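Local coordinates for putative exotoxin (superantigen) (Streptococcus pyogenes, PDB 1TY2), which probably acts as a secreted superantigen toxin of the staphylococcal and streptococcal family and binds zinc through its beta-grasp domain, at residues Ala163-Lys168 and Met198-His203; Gly106-Asp111 and Phe204-Trp209; Thr34-Tyr39 and Asp53-Ser58; Tyr16-Ile21 and Phe73-Ile78. One frame throughout, in Å; residues are numbered along the deposited sequence.

Contact 1: residues Ala163-Lys168 and Met198-His203; sequences AINGNK and MKDFSH. With ZN (zinc ion), chain D.
Ala163 faces two successive residues of the strand opposite, Ser202 and His203, and so illustrates the classic beta bulge. Ala163 O accepts from Ser202 N at 2.8 Å and only weakly from His203 N, while Ala163 N donates to His203 O. Beyond the bulge the chains part after Asn165 N has bonded to Asp200 O at 2.9 Å.

His203 can be followed outward from CB, which leaves the sheet on the Ala163 face. CG stands between the backbone N and the carbonyl carbon (chi1 67°), which brings the ring alongside the Ala163 methyl, CE1 3.4 Å from Ala163 CB. ND1 donates in the ring plane to Ser202 OG at 2.8 Å, fixing the ring's rotation; CD2 flanks the zinc ion, which NE2 binds at 2.2 Å. On the other face, Ile164 CD1 meets the Phe201 ring edge.

The pair joins the end of strand 157-164 to the start of strand 201-209, which continues to Asp205, a second zinc ligand; His169, on neighbouring strand 168-173, also belongs to the site.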
loop_
_atom_site.group_PDB
_atom_site.type_symbol
_atom_site.label_atom_id
_atom_site.label_comp_id
_atom_site.label_asym_id
_atom_site.label_seq_id
_atom_site.Cartn_x
_atom_site.Cartn_y
_atom_site.Cartn_z
ATOM N N ALA A 163 23.161 11.801 -8.851
ATOM C CA ALA A 163 24.246 12.195 -9.743
ATOM C C ALA A 163 24.346 11.276 -10.954
ATOM O O ALA A 163 24.484 10.058 -10.816
ATOM C CB ALA A 163 25.567 12.202 -8.983
ATOM N N ILE A 164 24.278 11.872 -12.141
ATOM C CA ILE A 164 24.369 11.129 -13.396
ATOM C C ILE A 164 25.529 11.673 -14.228
ATOM O O ILE A 164 25.825 12.865 -14.182
ATOM C CB ILE A 164 23.066 11.265 -14.218
ATOM C CG1 ILE A 164 21.890 10.696 -13.423
ATOM C CG2 ILE A 164 23.206 10.550 -15.552
ATOM C CD1 ILE A 164 22.035 9.226 -13.082
ATOM N N ASN A 165 26.182 10.796 -14.984
ATOM C CA ASN A 165 27.303 11.203 -15.827
ATOM C C ASN A 165 26.879 12.366 -16.714
ATOM O O ASN A 165 25.810 12.335 -17.328
ATOM C CB ASN A 165 27.769 10.037 -16.709
ATOM C CG ASN A 165 28.082 8.783 -15.909
ATOM O OD1 ASN A 165 28.790 8.833 -14.901
ATOM N ND2 ASN A 165 27.562 7.647 -16.363
ATOM N N GLY A 166 27.721 13.392 -16.779
ATOM C CA GLY A 166 27.405 14.553 -17.589
ATOM C C GLY A 166 27.094 15.743 -16.707
ATOM O O GLY A 166 26.491 16.719 -17.156
ATOM N N ASN A 167 27.504 15.650 -15.444
ATOM C CA ASN A 167 27.286 16.707 -14.462
ATOM C C ASN A 167 25.812 16.986 -14.197
ATOM O O ASN A 167 25.423 18.126 -13.941
ATOM C CB ASN A 167 27.973 17.997 -14.915
ATOM C CG ASN A 167 29.464 17.829 -15.084
ATOM O OD1 ASN A 167 30.162 17.428 -14.151
ATOM N ND2 ASN A 167 29.962 18.136 -16.276
ATOM N N LYS A 168 24.986 15.949 -14.255
ATOM C CA LYS A 168 23.565 16.132 -14.008
ATOM C C LYS A 168 23.182 15.682 -12.606
ATOM O O LYS A 168 23.090 14.485 -12.326
ATOM C CB LYS A 168 22.738 15.378 -15.054
ATOM C CG LYS A 168 22.911 15.923 -16.461
ATOM C CD LYS A 168 21.853 15.389 -17.416
ATOM C CE LYS A 168 21.887 16.151 -18.736
ATOM N NZ LYS A 168 20.788 15.752 -19.660
ATOM N N MET A 198 20.686 3.005 -15.453
ATOM C CA MET A 198 21.587 2.535 -14.408
ATOM C C MET A 198 23.060 2.653 -14.811
ATOM O O MET A 198 23.937 2.781 -13.950
ATOM C CB MET A 198 21.257 1.084 -14.049
ATOM C CG MET A 198 22.062 0.526 -12.885
ATOM S SD MET A 198 21.850 1.458 -11.343
ATOM C CE MET A 198 20.496 0.559 -10.596
ATOM N N LYS A 199 23.333 2.618 -16.114
ATOM C CA LYS A 199 24.710 2.729 -16.594
ATOM C C LYS A 199 25.196 4.179 -16.622
ATOM O O LYS A 199 26.372 4.438 -16.871
ATOM C CB LYS A 199 24.846 2.103 -17.988
ATOM C CG LYS A 199 24.076 2.801 -19.097
ATOM C CD LYS A 199 24.160 1.988 -20.393
ATOM C CE LYS A 199 23.446 2.678 -21.549
ATOM N NZ LYS A 199 24.029 4.014 -21.871
ATOM N N ASP A 200 24.288 5.120 -16.370
ATOM C CA ASP A 200 24.632 6.543 -16.337
ATOM C C ASP A 200 24.692 7.015 -14.886
ATOM O O ASP A 200 25.183 8.106 -14.591
ATOM C CB ASP A 200 23.582 7.389 -17.063
ATOM C CG ASP A 200 23.570 7.163 -18.558
ATOM O OD1 ASP A 200 24.659 7.121 -19.166
ATOM O OD2 ASP A 200 22.463 7.044 -19.129
ATOM N N PHE A 201 24.185 6.179 -13.986
ATOM C CA PHE A 201 24.134 6.497 -12.562
ATOM C C PHE A 201 25.483 6.487 -11.849
ATOM O O PHE A 201 26.184 5.471 -11.830
ATOM C CB PHE A 201 23.180 5.527 -11.861
ATOM C CG PHE A 201 23.045 5.765 -10.383
ATOM C CD1 PHE A 201 22.410 6.908 -9.900
ATOM C CD2 PHE A 201 23.550 4.840 -9.470
ATOM C CE1 PHE A 201 22.279 7.125 -8.528
ATOM C CE2 PHE A 201 23.426 5.050 -8.089
ATOM C CZ PHE A 201 22.789 6.190 -7.620
ATOM N N SER A 202 25.827 7.624 -11.246
ATOM C CA SER A 202 27.075 7.766 -10.502
ATOM C C SER A 202 26.882 7.420 -9.024
ATOM O O SER A 202 27.482 6.472 -8.515
ATOM C CB SER A 202 27.612 9.195 -10.626
ATOM O OG SER A 202 28.703 9.398 -9.743
ATOM N N HIS A 203 26.042 8.194 -8.342
ATOM C CA HIS A 203 25.756 7.973 -6.925
ATOM C C HIS A 203 24.653 8.932 -6.498
ATOM O O HIS A 203 24.155 9.721 -7.304
ATOM C CB HIS A 203 26.994 8.249 -6.073
ATOM C CG HIS A 203 27.404 9.688 -6.067
ATOM N ND1 HIS A 203 27.936 10.317 -7.173
ATOM C CD2 HIS A 203 27.313 10.637 -5.104
ATOM C CE1 HIS A 203 28.153 11.589 -6.891
ATOM N NE2 HIS A 203 27.783 11.809 -5.643
HETATM ZN ZN ZN D . 27.074 13.878 -5.128
HETATM O O HOH W 1 28.350 13.653 -4.041
#

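Contact 2: residues Gly106-Asp111 and Phe204-Trp209; sequences GNLLID and FDIYLW. With ZN (zinc ion), chain D.
Phe204 lays one ring face against Gly106 at the start of a parallel strand pair, the parallel pairing of the first and last strands of the beta-grasp sheet, in which strand 201-209 runs beside strand 105-110. Gly106 CA sits 3.5 Å from the ring centroid in a CH-pi contact, 14° off the normal. The chi1 of 76° folds the phenyl group back toward the neighbouring strand, and Phe134 of helix 131-146 meets the ring edge-to-face.

Asp205 projects from the other side of the sheet, alongside Asn107. It divides its oxygens: OD2 binds the zinc ion at 2.1 Å, and OD1 accepts from Asn107 ND2 at 2.9 Å and from a water modelled beside the zinc ion, its position doubtful. The amide and carboxylate planes are only 15° apart, and with Asn107 OD1 held in turn by Gln114, the amide probably helps to orient the carboxylate from the second shell.

Ile206 returns to the helix-covered face, where its CG2 meets Leu108 CD1 at 3.5 Å; its backbone N and O bond to Asn107 O and Leu109 N. Tyr207, on the zinc-bearing face, lies side by side with Leu109, its CE1 3.9 Å from Leu109 CD2. Leu208 sets CB against Ile110 CG1, and its backbone bonds to Leu109 O and Asp111 N. Trp209 ends the run, its NE1 bonded to Gln159 and its ring atom CE3 3.8 Å from Asp111 CA.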
loop_
_atom_site.group_PDB
_atom_site.type_symbol
_atom_site.label_atom_id
_atom_site.label_comp_id
_atom_site.label_asym_id
_atom_site.label_seq_id
_atom_site.Cartn_x
_atom_site.Cartn_y
_atom_site.Cartn_z
ATOM N N GLY A 106 25.727 5.939 -2.085
ATOM C CA GLY A 106 25.364 7.318 -1.826
ATOM C C GLY A 106 26.023 7.898 -0.592
ATOM O O GLY A 106 26.548 7.161 0.246
ATOM N N ASN A 107 25.992 9.224 -0.488
ATOM C CA ASN A 107 26.566 9.940 0.648
ATOM C C ASN A 107 25.441 10.507 1.512
ATOM O O ASN A 107 24.530 11.157 1.002
ATOM C CB ASN A 107 27.444 11.101 0.170
ATOM C CG ASN A 107 28.626 10.641 -0.659
ATOM O OD1 ASN A 107 29.463 9.873 -0.192
ATOM N ND2 ASN A 107 28.699 11.115 -1.897
ATOM N N LEU A 108 25.502 10.257 2.814
ATOM C CA LEU A 108 24.492 10.775 3.727
ATOM C C LEU A 108 25.084 11.927 4.532
ATOM O O LEU A 108 25.962 11.718 5.370
ATOM C CB LEU A 108 24.020 9.683 4.687
ATOM C CG LEU A 108 23.163 10.172 5.859
ATOM C CD1 LEU A 108 21.859 10.785 5.349
ATOM C CD2 LEU A 108 22.875 9.006 6.782
ATOM N N LEU A 109 24.609 13.139 4.275
ATOM C CA LEU A 109 25.100 14.303 5.000
ATOM C C LEU A 109 24.011 14.917 5.871
ATOM O O LEU A 109 22.856 15.028 5.451
ATOM C CB LEU A 109 25.626 15.362 4.029
ATOM C CG LEU A 109 26.793 14.924 3.141
ATOM C CD1 LEU A 109 26.268 14.259 1.879
ATOM C CD2 LEU A 109 27.635 16.131 2.786
ATOM N N ILE A 110 24.394 15.319 7.079
ATOM C CA ILE A 110 23.478 15.942 8.036
ATOM C C ILE A 110 24.118 17.245 8.503
ATOM O O ILE A 110 25.201 17.241 9.096
ATOM C CB ILE A 110 23.232 15.020 9.248
ATOM C CG1 ILE A 110 22.521 13.746 8.780
ATOM C CG2 ILE A 110 22.416 15.751 10.309
ATOM C CD1 ILE A 110 22.336 12.700 9.863
ATOM N N ASP A 111 23.442 18.354 8.235
ATOM C CA ASP A 111 23.952 19.671 8.587
ATOM C C ASP A 111 25.301 19.903 7.911
ATOM O O ASP A 111 26.258 20.361 8.532
ATOM C CB ASP A 111 24.081 19.822 10.108
ATOM C CG ASP A 111 22.733 19.887 10.802
ATOM O OD1 ASP A 111 21.786 20.448 10.214
ATOM O OD2 ASP A 111 22.621 19.389 11.940
ATOM N N PHE A 204 24.285 8.877 -5.223
ATOM C CA PHE A 204 23.252 9.762 -4.708
ATOM C C PHE A 204 23.694 10.372 -3.386
ATOM O O PHE A 204 24.573 9.836 -2.706
ATOM C CB PHE A 204 21.937 8.996 -4.521
ATOM C CG PHE A 204 21.915 8.103 -3.318
ATOM C CD1 PHE A 204 21.547 8.602 -2.071
ATOM C CD2 PHE A 204 22.271 6.762 -3.424
ATOM C CE1 PHE A 204 21.534 7.778 -0.946
ATOM C CE2 PHE A 204 22.262 5.926 -2.305
ATOM C CZ PHE A 204 21.893 6.434 -1.063
ATOM N N ASP A 205 23.093 11.504 -3.037
ATOM C CA ASP A 205 23.397 12.188 -1.787
ATOM C C ASP A 205 22.090 12.447 -1.061
ATOM O O ASP A 205 21.044 12.649 -1.685
ATOM C CB ASP A 205 24.067 13.546 -2.033
ATOM C CG ASP A 205 25.360 13.439 -2.811
ATOM O OD1 ASP A 205 26.255 12.673 -2.396
ATOM O OD2 ASP A 205 25.480 14.137 -3.836
ATOM N N ILE A 206 22.157 12.430 0.260
ATOM C CA ILE A 206 21.005 12.715 1.091
ATOM C C ILE A 206 21.453 13.812 2.044
ATOM O O ILE A 206 22.338 13.603 2.878
ATOM C CB ILE A 206 20.558 11.483 1.901
ATOM C CG1 ILE A 206 19.980 10.430 0.957
ATOM C CG2 ILE A 206 19.532 11.893 2.946
ATOM C CD1 ILE A 206 18.839 10.947 0.111
ATOM N N TYR A 207 20.851 14.986 1.889
ATOM C CA TYR A 207 21.160 16.146 2.711
ATOM C C TYR A 207 20.034 16.398 3.702
ATOM O O TYR A 207 18.954 16.838 3.316
ATOM C CB TYR A 207 21.311 17.393 1.839
ATOM C CG TYR A 207 22.493 17.379 0.903
ATOM C CD1 TYR A 207 23.782 17.639 1.370
ATOM C CD2 TYR A 207 22.322 17.121 -0.454
ATOM C CE1 TYR A 207 24.877 17.647 0.500
ATOM C CE2 TYR A 207 23.408 17.124 -1.334
ATOM C CZ TYR A 207 24.681 17.389 -0.852
ATOM O OH TYR A 207 25.754 17.394 -1.722
ATOM N N LEU A 208 20.277 16.121 4.972
ATOM C CA LEU A 208 19.256 16.374 5.974
ATOM C C LEU A 208 19.688 17.580 6.801
ATOM O O LEU A 208 20.875 17.751 7.088
ATOM C CB LEU A 208 19.066 15.146 6.860
ATOM C CG LEU A 208 18.626 13.896 6.093
ATOM C CD1 LEU A 208 18.479 12.736 7.061
ATOM C CD2 LEU A 208 17.305 14.167 5.361
ATOM N N TRP A 209 18.730 18.422 7.169
ATOM C CA TRP A 209 19.039 19.609 7.957
ATOM C C TRP A 209 18.191 19.711 9.216
ATOM O O TRP A 209 17.020 19.328 9.222
ATOM C CB TRP A 209 18.840 20.863 7.107
ATOM C CG TRP A 209 19.518 20.777 5.783
ATOM C CD1 TRP A 209 19.002 20.260 4.628
ATOM C CD2 TRP A 209 20.859 21.172 5.483
ATOM N NE1 TRP A 209 19.941 20.307 3.626
ATOM C CE2 TRP A 209 21.090 20.863 4.122
ATOM C CE3 TRP A 209 21.890 21.757 6.231
ATOM C CZ2 TRP A 209 22.314 21.121 3.491
ATOM C CZ3 TRP A 209 23.109 22.012 5.604
ATOM C CH2 TRP A 209 23.309 21.694 4.246
HETATM ZN ZN ZN D . 27.074 13.878 -5.128
HETATM O O HOH W 1 28.350 13.653 -4.041
#

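Contact 3: residues Thr34-Tyr39 and Asp53-Ser58; sequences TTHDFY and DSEVES
Asp37 and Asp53 bring two carboxylates together across neighbouring strands, with OD1 of Asp37 only 2.4 Å from OD1 of Asp53, a separation so short that a proton shared between the acids is possible, but the exact spacing is doubtful. Asp37 has an unusual chi1 of -93°, off the common rotamers, which points OD1 at Asp53 and OD2 along Glu55. Asp53 CG lies anti to the backbone N, sending its carboxylate across to that of Asp37, the two planes 84° apart. Tyr39 lies alongside Asp53, pointing the same way, and brings CE1 to 3.5 Å from Asp53 OD2.

Glu55 extends from the same face; its CG passes 3.1 Å from Asp37 OD2, and its OE2 goes on to a salt bridge with Lys191. This is an antiparallel pair of the OB-fold barrel, strand 37-41 against strand 51-55, with Phe38 N and O both bonded to Ser54.

On the reverse face chi1 of -76° carries the Phe38 ring toward Val56, and chi2 presents its edge: CE2 is 3.7 Å from Val56 CG1, and the two side chains cross at about a right angle. Ser54 OG bonds to Gly89 O. Before the strand, Thr34 OG1 forms an ST turn with His36 N and, at 2.8 Å, an ST motif with Asp37 N.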
loop_
_atom_site.group_PDB
_atom_site.type_symbol
_atom_site.label_atom_id
_atom_site.label_comp_id
_atom_site.label_asym_id
_atom_site.label_seq_id
_atom_site.Cartn_x
_atom_site.Cartn_y
_atom_site.Cartn_z
ATOM N N THR A 34 -2.772 7.559 -24.815
ATOM C CA THR A 34 -3.535 8.768 -25.097
ATOM C C THR A 34 -2.531 9.899 -24.947
ATOM O O THR A 34 -1.334 9.648 -24.809
ATOM C CB THR A 34 -4.672 9.007 -24.088
ATOM O OG1 THR A 34 -4.111 9.301 -22.802
ATOM C CG2 THR A 34 -5.562 7.792 -23.991
ATOM N N THR A 35 -3.002 11.138 -24.953
ATOM C CA THR A 35 -2.083 12.261 -24.814
ATOM C C THR A 35 -1.520 12.393 -23.398
ATOM O O THR A 35 -0.484 13.023 -23.200
ATOM C CB THR A 35 -2.770 13.600 -25.177
ATOM O OG1 THR A 35 -3.887 13.816 -24.305
ATOM C CG2 THR A 35 -3.264 13.575 -26.615
ATOM N N HIS A 36 -2.183 11.773 -22.425
ATOM C CA HIS A 36 -1.769 11.893 -21.032
ATOM C C HIS A 36 -1.879 10.633 -20.157
ATOM O O HIS A 36 -1.658 10.724 -18.955
ATOM C CB HIS A 36 -2.615 12.972 -20.372
ATOM C CG HIS A 36 -4.046 12.565 -20.228
ATOM N ND1 HIS A 36 -4.894 12.454 -21.310
ATOM C CD2 HIS A 36 -4.736 12.098 -19.160
ATOM C CE1 HIS A 36 -6.039 11.929 -20.915
ATOM N NE2 HIS A 36 -5.971 11.704 -19.615
ATOM N N ASP A 37 -2.250 9.485 -20.724
ATOM C CA ASP A 37 -2.372 8.254 -19.932
ATOM C C ASP A 37 -1.781 7.043 -20.673
ATOM O O ASP A 37 -1.724 7.013 -21.909
ATOM C CB ASP A 37 -3.872 7.947 -19.568
ATOM C CG ASP A 37 -4.306 8.517 -18.185
ATOM O OD1 ASP A 37 -5.352 8.085 -17.578
ATOM O OD2 ASP A 37 -3.588 9.418 -17.694
ATOM N N PHE A 38 -1.319 6.061 -19.897
ATOM C CA PHE A 38 -0.813 4.791 -20.414
ATOM C C PHE A 38 -1.868 3.817 -19.889
ATOM O O PHE A 38 -2.307 3.958 -18.752
ATOM C CB PHE A 38 0.508 4.352 -19.749
ATOM C CG PHE A 38 1.735 5.083 -20.213
ATOM C CD1 PHE A 38 2.429 4.656 -21.338
ATOM C CD2 PHE A 38 2.242 6.149 -19.476
ATOM C CE1 PHE A 38 3.624 5.282 -21.725
ATOM C CE2 PHE A 38 3.429 6.780 -19.847
ATOM C CZ PHE A 38 4.123 6.346 -20.974
ATOM N N TYR A 39 -2.292 2.857 -20.701
ATOM C CA TYR A 39 -3.232 1.837 -20.236
ATOM C C TYR A 39 -2.424 0.566 -20.446
ATOM O O TYR A 39 -2.220 0.122 -21.580
ATOM C CB TYR A 39 -4.518 1.818 -21.075
ATOM C CG TYR A 39 -5.379 3.036 -20.853
ATOM C CD1 TYR A 39 -5.964 3.285 -19.605
ATOM C CD2 TYR A 39 -5.566 3.972 -21.869
ATOM C CE1 TYR A 39 -6.711 4.443 -19.377
ATOM C CE2 TYR A 39 -6.311 5.133 -21.652
ATOM C CZ TYR A 39 -6.879 5.363 -20.409
ATOM O OH TYR A 39 -7.610 6.515 -20.211
ATOM N N ASP A 53 -3.479 2.330 -15.003
ATOM C CA ASP A 53 -3.702 3.598 -15.674
ATOM C C ASP A 53 -2.653 4.576 -15.133
ATOM O O ASP A 53 -2.753 5.052 -14.005
ATOM C CB ASP A 53 -5.113 4.111 -15.366
ATOM C CG ASP A 53 -5.408 5.441 -16.028
ATOM O OD1 ASP A 53 -4.455 6.153 -16.403
ATOM O OD2 ASP A 53 -6.601 5.779 -16.165
ATOM N N SER A 54 -1.635 4.857 -15.939
ATOM C CA SER A 54 -0.579 5.774 -15.530
ATOM C C SER A 54 -0.769 7.137 -16.185
ATOM O O SER A 54 -0.693 7.272 -17.407
ATOM C CB SER A 54 0.794 5.209 -15.911
ATOM O OG SER A 54 1.806 6.173 -15.697
ATOM N N GLU A 55 -1.024 8.148 -15.372
ATOM C CA GLU A 55 -1.220 9.494 -15.891
ATOM C C GLU A 55 0.125 10.195 -15.893
ATOM O O GLU A 55 0.875 10.107 -14.918
ATOM C CB GLU A 55 -2.206 10.261 -15.012
ATOM C CG GLU A 55 -2.699 11.553 -15.641
ATOM C CD GLU A 55 -3.650 12.311 -14.736
ATOM O OE1 GLU A 55 -4.709 11.743 -14.382
ATOM O OE2 GLU A 55 -3.339 13.473 -14.381
ATOM N N VAL A 56 0.429 10.889 -16.984
ATOM C CA VAL A 56 1.699 11.596 -17.097
ATOM C C VAL A 56 1.542 12.975 -17.718
ATOM O O VAL A 56 0.455 13.351 -18.164
ATOM C CB VAL A 56 2.703 10.797 -17.951
ATOM C CG1 VAL A 56 3.024 9.463 -17.275
ATOM C CG2 VAL A 56 2.129 10.563 -19.340
ATOM N N GLU A 57 2.639 13.728 -17.730
ATOM C CA GLU A 57 2.653 15.063 -18.317
ATOM C C GLU A 57 2.680 14.926 -19.832
ATOM O O GLU A 57 2.880 13.833 -20.358
ATOM C CB GLU A 57 3.886 15.837 -17.844
ATOM C CG GLU A 57 3.649 16.672 -16.603
ATOM C CD GLU A 57 4.942 17.080 -15.922
ATOM O OE1 GLU A 57 5.928 17.371 -16.637
ATOM O OE2 GLU A 57 4.965 17.116 -14.673
ATOM N N SER A 58 2.478 16.036 -20.530
ATOM C CA SER A 58 2.479 16.030 -21.987
ATOM C C SER A 58 3.840 15.612 -22.530
ATOM O O SER A 58 4.847 15.665 -21.822
ATOM C CB SER A 58 2.145 17.428 -22.516
ATOM O OG SER A 58 0.946 17.919 -21.940
HETATM O O HOH W 2 2.120 12.378 -22.513
#

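Contact 4: residues Tyr16-Ile21 and Phe73-Ile78; sequences YAYEII and FGLPYI
Ile20, Leu75 and Pro76 account for most of the surface buried here, an example of apolar packing between a helix exit and a strand exit. Ile20 has CG1 anti to the backbone N and an extended chain beyond it (chi1 -179°, chi2 179°), which drives CD1 straight at the proline ring. The two side chains meet tip to tip, and tightly: CD1 is 3.2 Å from Pro76 CG and 3.4 Å from Pro76 CD. Ile21 of the second subunit also packs on Pro76.

Leu75 reaches toward the helix instead. Its CD1 lies 3.7 Å from CE1 of Tyr18, the two side chains crossing at about a right angle, while its CD2 stands 4.4 Å from Ile20 CG2. Ile21 O, 3.7 Å from Pro76 CD, is buried without a polar partner in the model.

Tyr18 OH bonds to Tyr190 and Lys189, and Phe187 meets its ring edge-to-face. The contact thus joins the chain just after helix 5-18 to the chain just after strand 69-74, with helices 131-146 and 183-187 packed round Leu75.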
loop_
_atom_site.group_PDB
_atom_site.type_symbol
_atom_site.label_atom_id
_atom_site.label_comp_id
_atom_site.label_asym_id
_atom_site.label_seq_id
_atom_site.Cartn_x
_atom_site.Cartn_y
_atom_site.Cartn_z
ATOM N N TYR A 16 2.636 9.212 6.324
ATOM C CA TYR A 16 1.471 8.448 5.899
ATOM C C TYR A 16 1.506 8.192 4.393
ATOM O O TYR A 16 1.261 7.077 3.934
ATOM C CB TYR A 16 0.186 9.211 6.230
ATOM C CG TYR A 16 -0.917 8.986 5.217
ATOM C CD1 TYR A 16 -1.584 7.759 5.133
ATOM C CD2 TYR A 16 -1.254 9.984 4.297
ATOM C CE1 TYR A 16 -2.558 7.531 4.154
ATOM C CE2 TYR A 16 -2.224 9.768 3.316
ATOM C CZ TYR A 16 -2.869 8.540 3.250
ATOM O OH TYR A 16 -3.813 8.321 2.270
ATOM N N ALA A 17 1.807 9.235 3.627
ATOM C CA ALA A 17 1.817 9.122 2.176
ATOM C C ALA A 17 2.710 7.998 1.668
ATOM O O ALA A 17 2.286 7.184 0.845
ATOM C CB ALA A 17 2.242 10.468 1.541
ATOM N N TYR A 18 3.934 7.949 2.185
ATOM C CA TYR A 18 4.913 6.963 1.754
ATOM C C TYR A 18 4.940 5.590 2.438
ATOM O O TYR A 18 5.780 4.758 2.096
ATOM C CB TYR A 18 6.307 7.605 1.772
ATOM C CG TYR A 18 6.537 8.559 0.606
ATOM C CD1 TYR A 18 6.904 8.074 -0.650
ATOM C CD2 TYR A 18 6.363 9.939 0.755
ATOM C CE1 TYR A 18 7.095 8.929 -1.732
ATOM C CE2 TYR A 18 6.545 10.810 -0.326
ATOM C CZ TYR A 18 6.912 10.296 -1.567
ATOM O OH TYR A 18 7.096 11.134 -2.645
ATOM N N GLU A 19 4.059 5.349 3.407
ATOM C CA GLU A 19 3.999 4.019 4.026
ATOM C C GLU A 19 2.939 3.319 3.186
ATOM O O GLU A 19 1.775 3.224 3.569
ATOM C CB GLU A 19 3.561 4.076 5.499
ATOM C CG GLU A 19 4.608 4.664 6.449
ATOM C CD GLU A 19 4.537 4.072 7.857
ATOM O OE1 GLU A 19 3.419 3.790 8.345
ATOM O OE2 GLU A 19 5.606 3.902 8.484
ATOM N N ILE A 20 3.354 2.835 2.021
ATOM C CA ILE A 20 2.435 2.202 1.089
ATOM C C ILE A 20 3.096 1.101 0.272
ATOM O O ILE A 20 4.312 1.084 0.098
ATOM C CB ILE A 20 1.894 3.273 0.122
ATOM C CG1 ILE A 20 0.909 2.672 -0.874
ATOM C CG2 ILE A 20 3.061 3.900 -0.636
ATOM C CD1 ILE A 20 0.350 3.710 -1.822
ATOM N N ILE A 21 2.284 0.183 -0.233
ATOM C CA ILE A 21 2.785 -0.898 -1.065
ATOM C C ILE A 21 2.681 -0.382 -2.496
ATOM O O ILE A 21 1.616 0.059 -2.930
ATOM C CB ILE A 21 1.930 -2.167 -0.918
ATOM C CG1 ILE A 21 1.954 -2.644 0.537
ATOM C CG2 ILE A 21 2.455 -3.255 -1.832
ATOM C CD1 ILE A 21 3.314 -3.093 1.020
ATOM N N PHE A 73 6.485 0.762 -11.913
ATOM C CA PHE A 73 6.787 0.975 -10.505
ATOM C C PHE A 73 6.222 2.343 -10.169
ATOM O O PHE A 73 6.819 3.374 -10.480
ATOM C CB PHE A 73 8.287 0.933 -10.185
ATOM C CG PHE A 73 8.570 0.701 -8.714
ATOM C CD1 PHE A 73 9.009 -0.541 -8.260
ATOM C CD2 PHE A 73 8.340 1.713 -7.780
ATOM C CE1 PHE A 73 9.216 -0.779 -6.885
ATOM C CE2 PHE A 73 8.542 1.490 -6.406
ATOM C CZ PHE A 73 8.979 0.245 -5.961
ATOM N N GLY A 74 5.051 2.334 -9.546
ATOM C CA GLY A 74 4.393 3.571 -9.192
ATOM C C GLY A 74 3.609 3.443 -7.907
ATOM O O GLY A 74 3.199 2.350 -7.509
ATOM N N LEU A 75 3.404 4.570 -7.245
ATOM C CA LEU A 75 2.667 4.569 -5.991
ATOM C C LEU A 75 1.220 4.933 -6.294
ATOM O O LEU A 75 0.947 5.992 -6.863
ATOM C CB LEU A 75 3.287 5.580 -5.027
ATOM C CG LEU A 75 4.817 5.514 -4.937
ATOM C CD1 LEU A 75 5.327 6.564 -3.967
ATOM C CD2 LEU A 75 5.252 4.115 -4.499
ATOM N N PRO A 76 0.274 4.060 -5.922
ATOM C CA PRO A 76 -1.141 4.344 -6.184
ATOM C C PRO A 76 -1.594 5.590 -5.432
ATOM O O PRO A 76 -1.275 5.754 -4.262
ATOM C CB PRO A 76 -1.838 3.073 -5.709
ATOM C CG PRO A 76 -0.970 2.628 -4.567
ATOM C CD PRO A 76 0.427 2.819 -5.135
ATOM N N TYR A 77 -2.328 6.468 -6.106
ATOM C CA TYR A 77 -2.787 7.696 -5.467
ATOM C C TYR A 77 -4.272 7.686 -5.127
ATOM O O TYR A 77 -4.744 8.535 -4.382
ATOM C CB TYR A 77 -2.443 8.921 -6.339
ATOM C CG TYR A 77 -3.089 8.956 -7.715
ATOM C CD1 TYR A 77 -4.377 9.466 -7.891
ATOM C CD2 TYR A 77 -2.404 8.493 -8.838
ATOM C CE1 TYR A 77 -4.963 9.519 -9.151
ATOM C CE2 TYR A 77 -2.977 8.536 -10.103
ATOM C CZ TYR A 77 -4.257 9.054 -10.254
ATOM O OH TYR A 77 -4.820 9.114 -11.504
ATOM N N ILE A 78 -5.003 6.720 -5.664
ATOM C CA ILE A 78 -6.431 6.616 -5.381
ATOM C C ILE A 78 -6.919 5.211 -5.685
ATOM O O ILE A 78 -6.328 4.519 -6.511
ATOM C CB ILE A 78 -7.248 7.638 -6.222
ATOM C CG1 ILE A 78 -8.641 7.795 -5.623
ATOM C CG2 ILE A 78 -7.377 7.171 -7.682
ATOM C CD1 ILE A 78 -8.630 8.259 -4.179
#

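In the fold
Contacts 1 and 2 form one unit: strand 201-209 serves both, pairing with strand 157-164 in the first and strand 105-110 in the second. Together they supply His203 and Asp205 to a single zinc ion, and they touch where His203 CD2 lies 3.5 Å from Asn107 ND2. Contacts 3 and 4 belong to the OB-fold half, their centres about 18 Å apart, and meet where Glu55 OE1 approaches Tyr77 OH at 3.9 Å. Along the chain, contact 3 is nested within the loop closed by contact 4. Neither reaches the zinc-site pair: between nearest atoms, contact 4 stays about 12 Å from both, and contact 3 about 15 Å from contact 1 and 21 Å from contact 2.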